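Local structure of ornithine aminotransferase (Plasmodium falciparum, 3LG0) at residues A[327-341]-A[349-361]. The protein catalyses the pyridoxal-phosphate-dependent transfer of the delta-amino group of L-ornithine to 2-oxoglutarate, giving L-glutamate semialdehyde and L-glutamate. Residues are numbered along the deposited sequence; the frame is centred on the assembly and turned at random.
Sequences LQNLKEQLKDSKVVR and LCAIEFKNDLVNV
C350 SG meets CD1 of L327 at 3.7 Å, and helix 315-333 packs on C350 and I352 of strand 349-354 through L327 and L330. L334, just past the helix end, adds its CD1 to CD1 of I352 at 3.9 Å, the two side chains crossing at about a right angle, while the CG2 branch of I352 turns to CG1 of V340. E353 takes part through both backbone and side chain: its O accepts from R341 N at 2.9 Å. Its side chain runs alongside that of R341 with the carboxylate and guanidinium planes steeply inclined, but the salt bridge of E353 goes to R344. The pairing belongs to a beta hairpin in which 340-346 is an outermost strand, within this chain, of a mixed sheet built from both ends of this class-III aminotransferase chain; it illustrates how an edge strand is held both by backbone pairing and by a side chain folded back across it. V340 and F354 form an antiparallel non-hydrogen-bonded pair. V340 CG2 comes obliquely to CE1 of the F354 ring and V339 CG2 to CD1, while V339 O lies at the ring edge. K355 N closes the strand end with a nearly straight bond to V339 O (2.8 Å, 171° at the hydrogen). The K355 side chain turns at chi2 (-92°) and again at chi3 and chi4, which brings CD over the centre of the R341 guanidinium, 3.3 Å above its plane, and NZ donates to K338 O at 3.3 Å. L358 CD1 approaches the same carbonyl oxygen. V359 then fits crosswise against V339, their CG1 methyls pressed unusually close at 3.4 Å.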
loop_
_atom_site.group_PDB
_atom_site.type_symbol
_atom_site.label_atom_id
_atom_site.label_comp_id
_atom_site.label_asym_id
_atom_site.label_seq_id
_atom_site.Cartn_x
_atom_site.Cartn_y
_atom_site.Cartn_z
ATOM N N LEU A 327 -18.167 -19.465 -21.018
ATOM C CA LEU A 327 -18.428 -18.246 -21.751
ATOM C C LEU A 327 -19.329 -18.523 -22.949
ATOM O O LEU A 327 -20.253 -17.758 -23.223
ATOM C CB LEU A 327 -17.116 -17.603 -22.203
ATOM C CG LEU A 327 -17.198 -16.132 -22.570
ATOM C CD1 LEU A 327 -16.906 -15.298 -21.317
ATOM C CD2 LEU A 327 -16.230 -15.794 -23.719
ATOM N N GLN A 328 -19.058 -19.615 -23.663
ATOM C CA GLN A 328 -19.818 -19.926 -24.873
ATOM C C GLN A 328 -21.242 -20.315 -24.505
ATOM O O GLN A 328 -22.196 -19.829 -25.106
ATOM C CB GLN A 328 -19.148 -21.038 -25.695
ATOM C CG GLN A 328 -19.826 -21.311 -27.044
ATOM C CD GLN A 328 -19.840 -20.090 -27.976
ATOM O OE1 GLN A 328 -18.811 -19.434 -28.192
ATOM N NE2 GLN A 328 -21.009 -19.793 -28.545
ATOM N N ASN A 329 -21.364 -21.194 -23.514
ATOM C CA ASN A 329 -22.653 -21.620 -22.995
ATOM C C ASN A 329 -23.489 -20.422 -22.509
ATOM O O ASN A 329 -24.714 -20.387 -22.658
ATOM C CB ASN A 329 -22.429 -22.645 -21.875
ATOM C CG ASN A 329 -23.725 -23.144 -21.264
ATOM O OD1 ASN A 329 -24.811 -22.967 -21.828
ATOM N ND2 ASN A 329 -23.617 -23.778 -20.098
ATOM N N LEU A 330 -22.816 -19.428 -21.940
ATOM C CA LEU A 330 -23.483 -18.213 -21.497
ATOM C C LEU A 330 -23.920 -17.379 -22.696
ATOM O O LEU A 330 -25.038 -16.867 -22.732
ATOM C CB LEU A 330 -22.546 -17.409 -20.603
ATOM C CG LEU A 330 -23.103 -16.376 -19.631
ATOM C CD1 LEU A 330 -24.063 -17.020 -18.664
ATOM C CD2 LEU A 330 -21.967 -15.717 -18.871
ATOM N N LYS A 331 -23.037 -17.251 -23.681
ATOM C CA LYS A 331 -23.348 -16.513 -24.904
ATOM C C LYS A 331 -24.570 -17.108 -25.611
ATOM O O LYS A 331 -25.396 -16.386 -26.188
ATOM C CB LYS A 331 -22.153 -16.552 -25.845
ATOM C CG LYS A 331 -22.354 -15.820 -27.157
ATOM C CD LYS A 331 -21.016 -15.649 -27.857
ATOM C CE LYS A 331 -21.124 -14.806 -29.113
ATOM N NZ LYS A 331 -21.719 -15.572 -30.228
ATOM N N GLU A 332 -24.663 -18.433 -25.562
ATOM C CA GLU A 332 -25.773 -19.159 -26.149
ATOM C C GLU A 332 -27.092 -18.905 -25.421
ATOM O O GLU A 332 -28.095 -18.556 -26.053
ATOM C CB GLU A 332 -25.467 -20.663 -26.196
ATOM C CG GLU A 332 -25.183 -21.191 -27.592
ATOM C CD GLU A 332 -26.438 -21.214 -28.467
ATOM O OE1 GLU A 332 -26.407 -20.670 -29.596
ATOM O OE2 GLU A 332 -27.465 -21.770 -28.018
ATOM N N GLN A 333 -27.092 -19.072 -24.099
ATOM C CA GLN A 333 -28.331 -18.968 -23.330
ATOM C C GLN A 333 -28.876 -17.554 -23.243
ATOM O O GLN A 333 -30.007 -17.358 -22.817
ATOM C CB GLN A 333 -28.157 -19.558 -21.934
ATOM C CG GLN A 333 -27.795 -21.037 -21.952
ATOM C CD GLN A 333 -27.956 -21.691 -20.603
ATOM O OE1 GLN A 333 -27.126 -22.500 -20.191
ATOM N NE2 GLN A 333 -29.032 -21.345 -19.901
ATOM N N LEU A 334 -28.075 -16.573 -23.659
ATOM C CA LEU A 334 -28.466 -15.173 -23.558
ATOM C C LEU A 334 -28.601 -14.537 -24.926
ATOM O O LEU A 334 -28.777 -13.329 -25.037
ATOM C CB LEU A 334 -27.444 -14.375 -22.729
ATOM C CG LEU A 334 -27.255 -14.758 -21.255
ATOM C CD1 LEU A 334 -26.097 -13.978 -20.659
ATOM C CD2 LEU A 334 -28.529 -14.551 -20.434
ATOM N N LYS A 335 -28.510 -15.354 -25.968
ATOM C CA LYS A 335 -28.505 -14.841 -27.338
ATOM C C LYS A 335 -29.769 -14.054 -27.710
ATOM O O LYS A 335 -29.709 -13.156 -28.541
ATOM C CB LYS A 335 -28.261 -15.979 -28.344
ATOM C CG LYS A 335 -29.409 -16.978 -28.444
ATOM C CD LYS A 335 -29.072 -18.138 -29.374
ATOM C CE LYS A 335 -30.196 -19.152 -29.426
ATOM N NZ LYS A 335 -29.918 -20.211 -30.430
ATOM N N ASP A 336 -30.902 -14.391 -27.095
ATOM C CA ASP A 336 -32.177 -13.738 -27.400
ATOM C C ASP A 336 -32.546 -12.592 -26.443
ATOM O O ASP A 336 -33.571 -11.937 -26.613
ATOM C CB ASP A 336 -33.302 -14.775 -27.432
ATOM C CG ASP A 336 -33.094 -15.830 -28.507
ATOM O OD1 ASP A 336 -32.759 -15.462 -29.657
ATOM O OD2 ASP A 336 -33.266 -17.029 -28.200
ATOM N N SER A 337 -31.709 -12.354 -25.440
ATOM C CA SER A 337 -31.962 -11.308 -24.456
ATOM C C SER A 337 -31.921 -9.920 -25.081
ATOM O O SER A 337 -31.016 -9.599 -25.850
ATOM C CB SER A 337 -30.931 -11.389 -23.324
ATOM O OG SER A 337 -30.846 -10.158 -22.622
ATOM N N LYS A 338 -32.890 -9.089 -24.728
ATOM C CA LYS A 338 -32.932 -7.728 -25.239
ATOM C C LYS A 338 -31.952 -6.802 -24.499
ATOM O O LYS A 338 -31.360 -5.903 -25.103
ATOM C CB LYS A 338 -34.357 -7.180 -25.145
ATOM C CG LYS A 338 -34.733 -6.227 -26.268
ATOM C CD LYS A 338 -36.237 -5.967 -26.303
ATOM C CE LYS A 338 -37.028 -7.257 -26.168
ATOM N NZ LYS A 338 -36.756 -8.211 -27.276
ATOM N N VAL A 339 -31.779 -7.017 -23.197
ATOM C CA VAL A 339 -30.953 -6.119 -22.379
ATOM C C VAL A 339 -29.450 -6.389 -22.496
ATOM O O VAL A 339 -28.644 -5.484 -22.306
ATOM C CB VAL A 339 -31.352 -6.149 -20.878
ATOM C CG1 VAL A 339 -32.787 -5.713 -20.696
ATOM C CG2 VAL A 339 -31.131 -7.528 -20.283
ATOM N N VAL A 340 -29.078 -7.633 -22.802
ATOM C CA VAL A 340 -27.679 -7.994 -23.029
ATOM C C VAL A 340 -27.139 -7.452 -24.362
ATOM O O VAL A 340 -27.732 -7.674 -25.417
ATOM C CB VAL A 340 -27.480 -9.515 -23.016
ATOM C CG1 VAL A 340 -26.045 -9.858 -23.368
ATOM C CG2 VAL A 340 -27.874 -10.104 -21.657
ATOM N N ARG A 341 -26.015 -6.740 -24.306
ATOM C CA ARG A 341 -25.342 -6.253 -25.504
ATOM C C ARG A 341 -24.281 -7.234 -25.977
ATOM O O ARG A 341 -24.171 -7.500 -27.164
ATOM C CB ARG A 341 -24.681 -4.912 -25.250
ATOM C CG ARG A 341 -23.631 -4.555 -26.285
ATOM C CD ARG A 341 -24.144 -3.550 -27.296
ATOM N NE ARG A 341 -24.557 -2.305 -26.654
ATOM C CZ ARG A 341 -25.465 -1.477 -27.158
ATOM N NH1 ARG A 341 -26.055 -1.771 -28.309
ATOM N NH2 ARG A 341 -25.789 -0.362 -26.510
ATOM N N LEU A 349 -11.883 -14.673 -16.743
ATOM C CA LEU A 349 -12.017 -13.229 -16.731
ATOM C C LEU A 349 -13.168 -12.876 -17.666
ATOM O O LEU A 349 -12.984 -12.742 -18.867
ATOM C CB LEU A 349 -10.712 -12.556 -17.181
ATOM C CG LEU A 349 -10.735 -11.030 -17.339
ATOM C CD1 LEU A 349 -11.308 -10.364 -16.097
ATOM C CD2 LEU A 349 -9.354 -10.483 -17.641
ATOM N N CYS A 350 -14.366 -12.750 -17.112
ATOM C CA CYS A 350 -15.562 -12.596 -17.929
ATOM C C CYS A 350 -16.353 -11.368 -17.546
ATOM O O CYS A 350 -16.137 -10.789 -16.488
ATOM C CB CYS A 350 -16.447 -13.829 -17.796
ATOM S SG CYS A 350 -15.515 -15.369 -17.938
ATOM N N ALA A 351 -17.272 -10.977 -18.424
ATOM C CA ALA A 351 -18.135 -9.835 -18.182
ATOM C C ALA A 351 -19.364 -9.914 -19.083
ATOM O O ALA A 351 -19.351 -10.585 -20.110
ATOM C CB ALA A 351 -17.374 -8.542 -18.417
ATOM N N ILE A 352 -20.440 -9.258 -18.676
ATOM C CA ILE A 352 -21.573 -9.084 -19.561
ATOM C C ILE A 352 -21.763 -7.599 -19.691
ATOM O O ILE A 352 -21.881 -6.907 -18.690
ATOM C CB ILE A 352 -22.869 -9.720 -19.010
ATOM C CG1 ILE A 352 -22.705 -11.227 -18.830
ATOM C CG2 ILE A 352 -24.027 -9.447 -19.953
ATOM C CD1 ILE A 352 -23.932 -11.899 -18.229
ATOM N N GLU A 353 -21.765 -7.093 -20.915
ATOM C CA GLU A 353 -22.112 -5.695 -21.132
ATOM C C GLU A 353 -23.604 -5.595 -21.439
ATOM O O GLU A 353 -24.107 -6.376 -22.214
ATOM C CB GLU A 353 -21.302 -5.095 -22.275
ATOM C CG GLU A 353 -21.786 -3.717 -22.665
ATOM C CD GLU A 353 -20.855 -2.996 -23.616
ATOM O OE1 GLU A 353 -19.761 -3.524 -23.915
ATOM O OE2 GLU A 353 -21.214 -1.881 -24.054
ATOM N N PHE A 354 -24.297 -4.647 -20.806
ATOM C CA PHE A 354 -25.738 -4.455 -20.982
ATOM C C PHE A 354 -26.026 -3.186 -21.771
ATOM O O PHE A 354 -25.211 -2.268 -21.788
ATOM C CB PHE A 354 -26.442 -4.380 -19.614
ATOM C CG PHE A 354 -26.433 -5.674 -18.867
ATOM C CD1 PHE A 354 -27.429 -6.620 -19.080
ATOM C CD2 PHE A 354 -25.406 -5.963 -17.981
ATOM C CE1 PHE A 354 -27.404 -7.824 -18.410
ATOM C CE2 PHE A 354 -25.369 -7.163 -17.313
ATOM C CZ PHE A 354 -26.375 -8.098 -17.517
ATOM N N LYS A 355 -27.187 -3.139 -22.417
ATOM C CA LYS A 355 -27.664 -1.912 -23.058
ATOM C C LYS A 355 -28.150 -0.959 -21.963
ATOM O O LYS A 355 -29.293 -1.064 -21.492
ATOM C CB LYS A 355 -28.819 -2.190 -24.052
ATOM C CG LYS A 355 -28.745 -3.501 -24.836
ATOM C CD LYS A 355 -28.048 -3.346 -26.160
ATOM C CE LYS A 355 -29.029 -3.316 -27.312
ATOM N NZ LYS A 355 -29.618 -4.662 -27.576
ATOM N N ASN A 356 -27.296 -0.023 -21.554
ATOM C CA ASN A 356 -27.631 0.840 -20.419
ATOM C C ASN A 356 -28.819 1.779 -20.671
ATOM O O ASN A 356 -29.281 2.463 -19.757
ATOM C CB ASN A 356 -26.408 1.636 -19.948
ATOM C CG ASN A 356 -25.834 2.507 -21.038
ATOM O OD1 ASN A 356 -25.804 2.119 -22.206
ATOM N ND2 ASN A 356 -25.371 3.694 -20.666
ATOM N N ASP A 357 -29.310 1.819 -21.905
ATOM C CA ASP A 357 -30.526 2.565 -22.207
ATOM C C ASP A 357 -31.779 1.785 -21.823
ATOM O O ASP A 357 -32.856 2.364 -21.695
ATOM C CB ASP A 357 -30.584 2.913 -23.689
ATOM C CG ASP A 357 -29.705 4.079 -24.032
ATOM O OD1 ASP A 357 -29.398 4.863 -23.112
ATOM O OD2 ASP A 357 -29.318 4.209 -25.211
ATOM N N LEU A 358 -31.637 0.474 -21.645
ATOM C CA LEU A 358 -32.781 -0.378 -21.332
ATOM C C LEU A 358 -32.812 -0.808 -19.872
ATOM O O LEU A 358 -33.886 -0.969 -19.296
ATOM C CB LEU A 358 -32.793 -1.607 -22.235
ATOM C CG LEU A 358 -32.744 -1.299 -23.737
ATOM C CD1 LEU A 358 -32.938 -2.551 -24.561
ATOM C CD2 LEU A 358 -33.797 -0.267 -24.095
ATOM N N VAL A 359 -31.636 -0.993 -19.273
ATOM C CA VAL A 359 -31.557 -1.409 -17.868
ATOM C C VAL A 359 -30.592 -0.588 -17.027
ATOM O O VAL A 359 -29.631 -0.007 -17.533
ATOM C CB VAL A 359 -31.146 -2.876 -17.723
ATOM C CG1 VAL A 359 -32.342 -3.785 -17.873
ATOM C CG2 VAL A 359 -30.044 -3.219 -18.722
ATOM N N ASN A 360 -30.863 -0.557 -15.728
ATOM C CA ASN A 360 -29.934 0.005 -14.776
ATOM C C ASN A 360 -29.076 -1.122 -14.225
ATOM O O ASN A 360 -29.597 -2.110 -13.714
ATOM C CB ASN A 360 -30.673 0.716 -13.652
ATOM C CG ASN A 360 -29.726 1.291 -12.630
ATOM O OD1 ASN A 360 -29.207 0.567 -11.778
ATOM N ND2 ASN A 360 -29.474 2.597 -12.721
ATOM N N VAL A 361 -27.760 -0.973 -14.340
ATOM C CA VAL A 361 -26.844 -2.076 -14.051
ATOM C C VAL A 361 -26.645 -2.296 -12.550
ATOM O O VAL A 361 -26.411 -3.423 -12.102
ATOM C CB VAL A 361 -25.494 -1.897 -14.792
ATOM C CG1 VAL A 361 -24.588 -3.048 -14.509
ATOM C CG2 VAL A 361 -25.729 -1.825 -16.284
#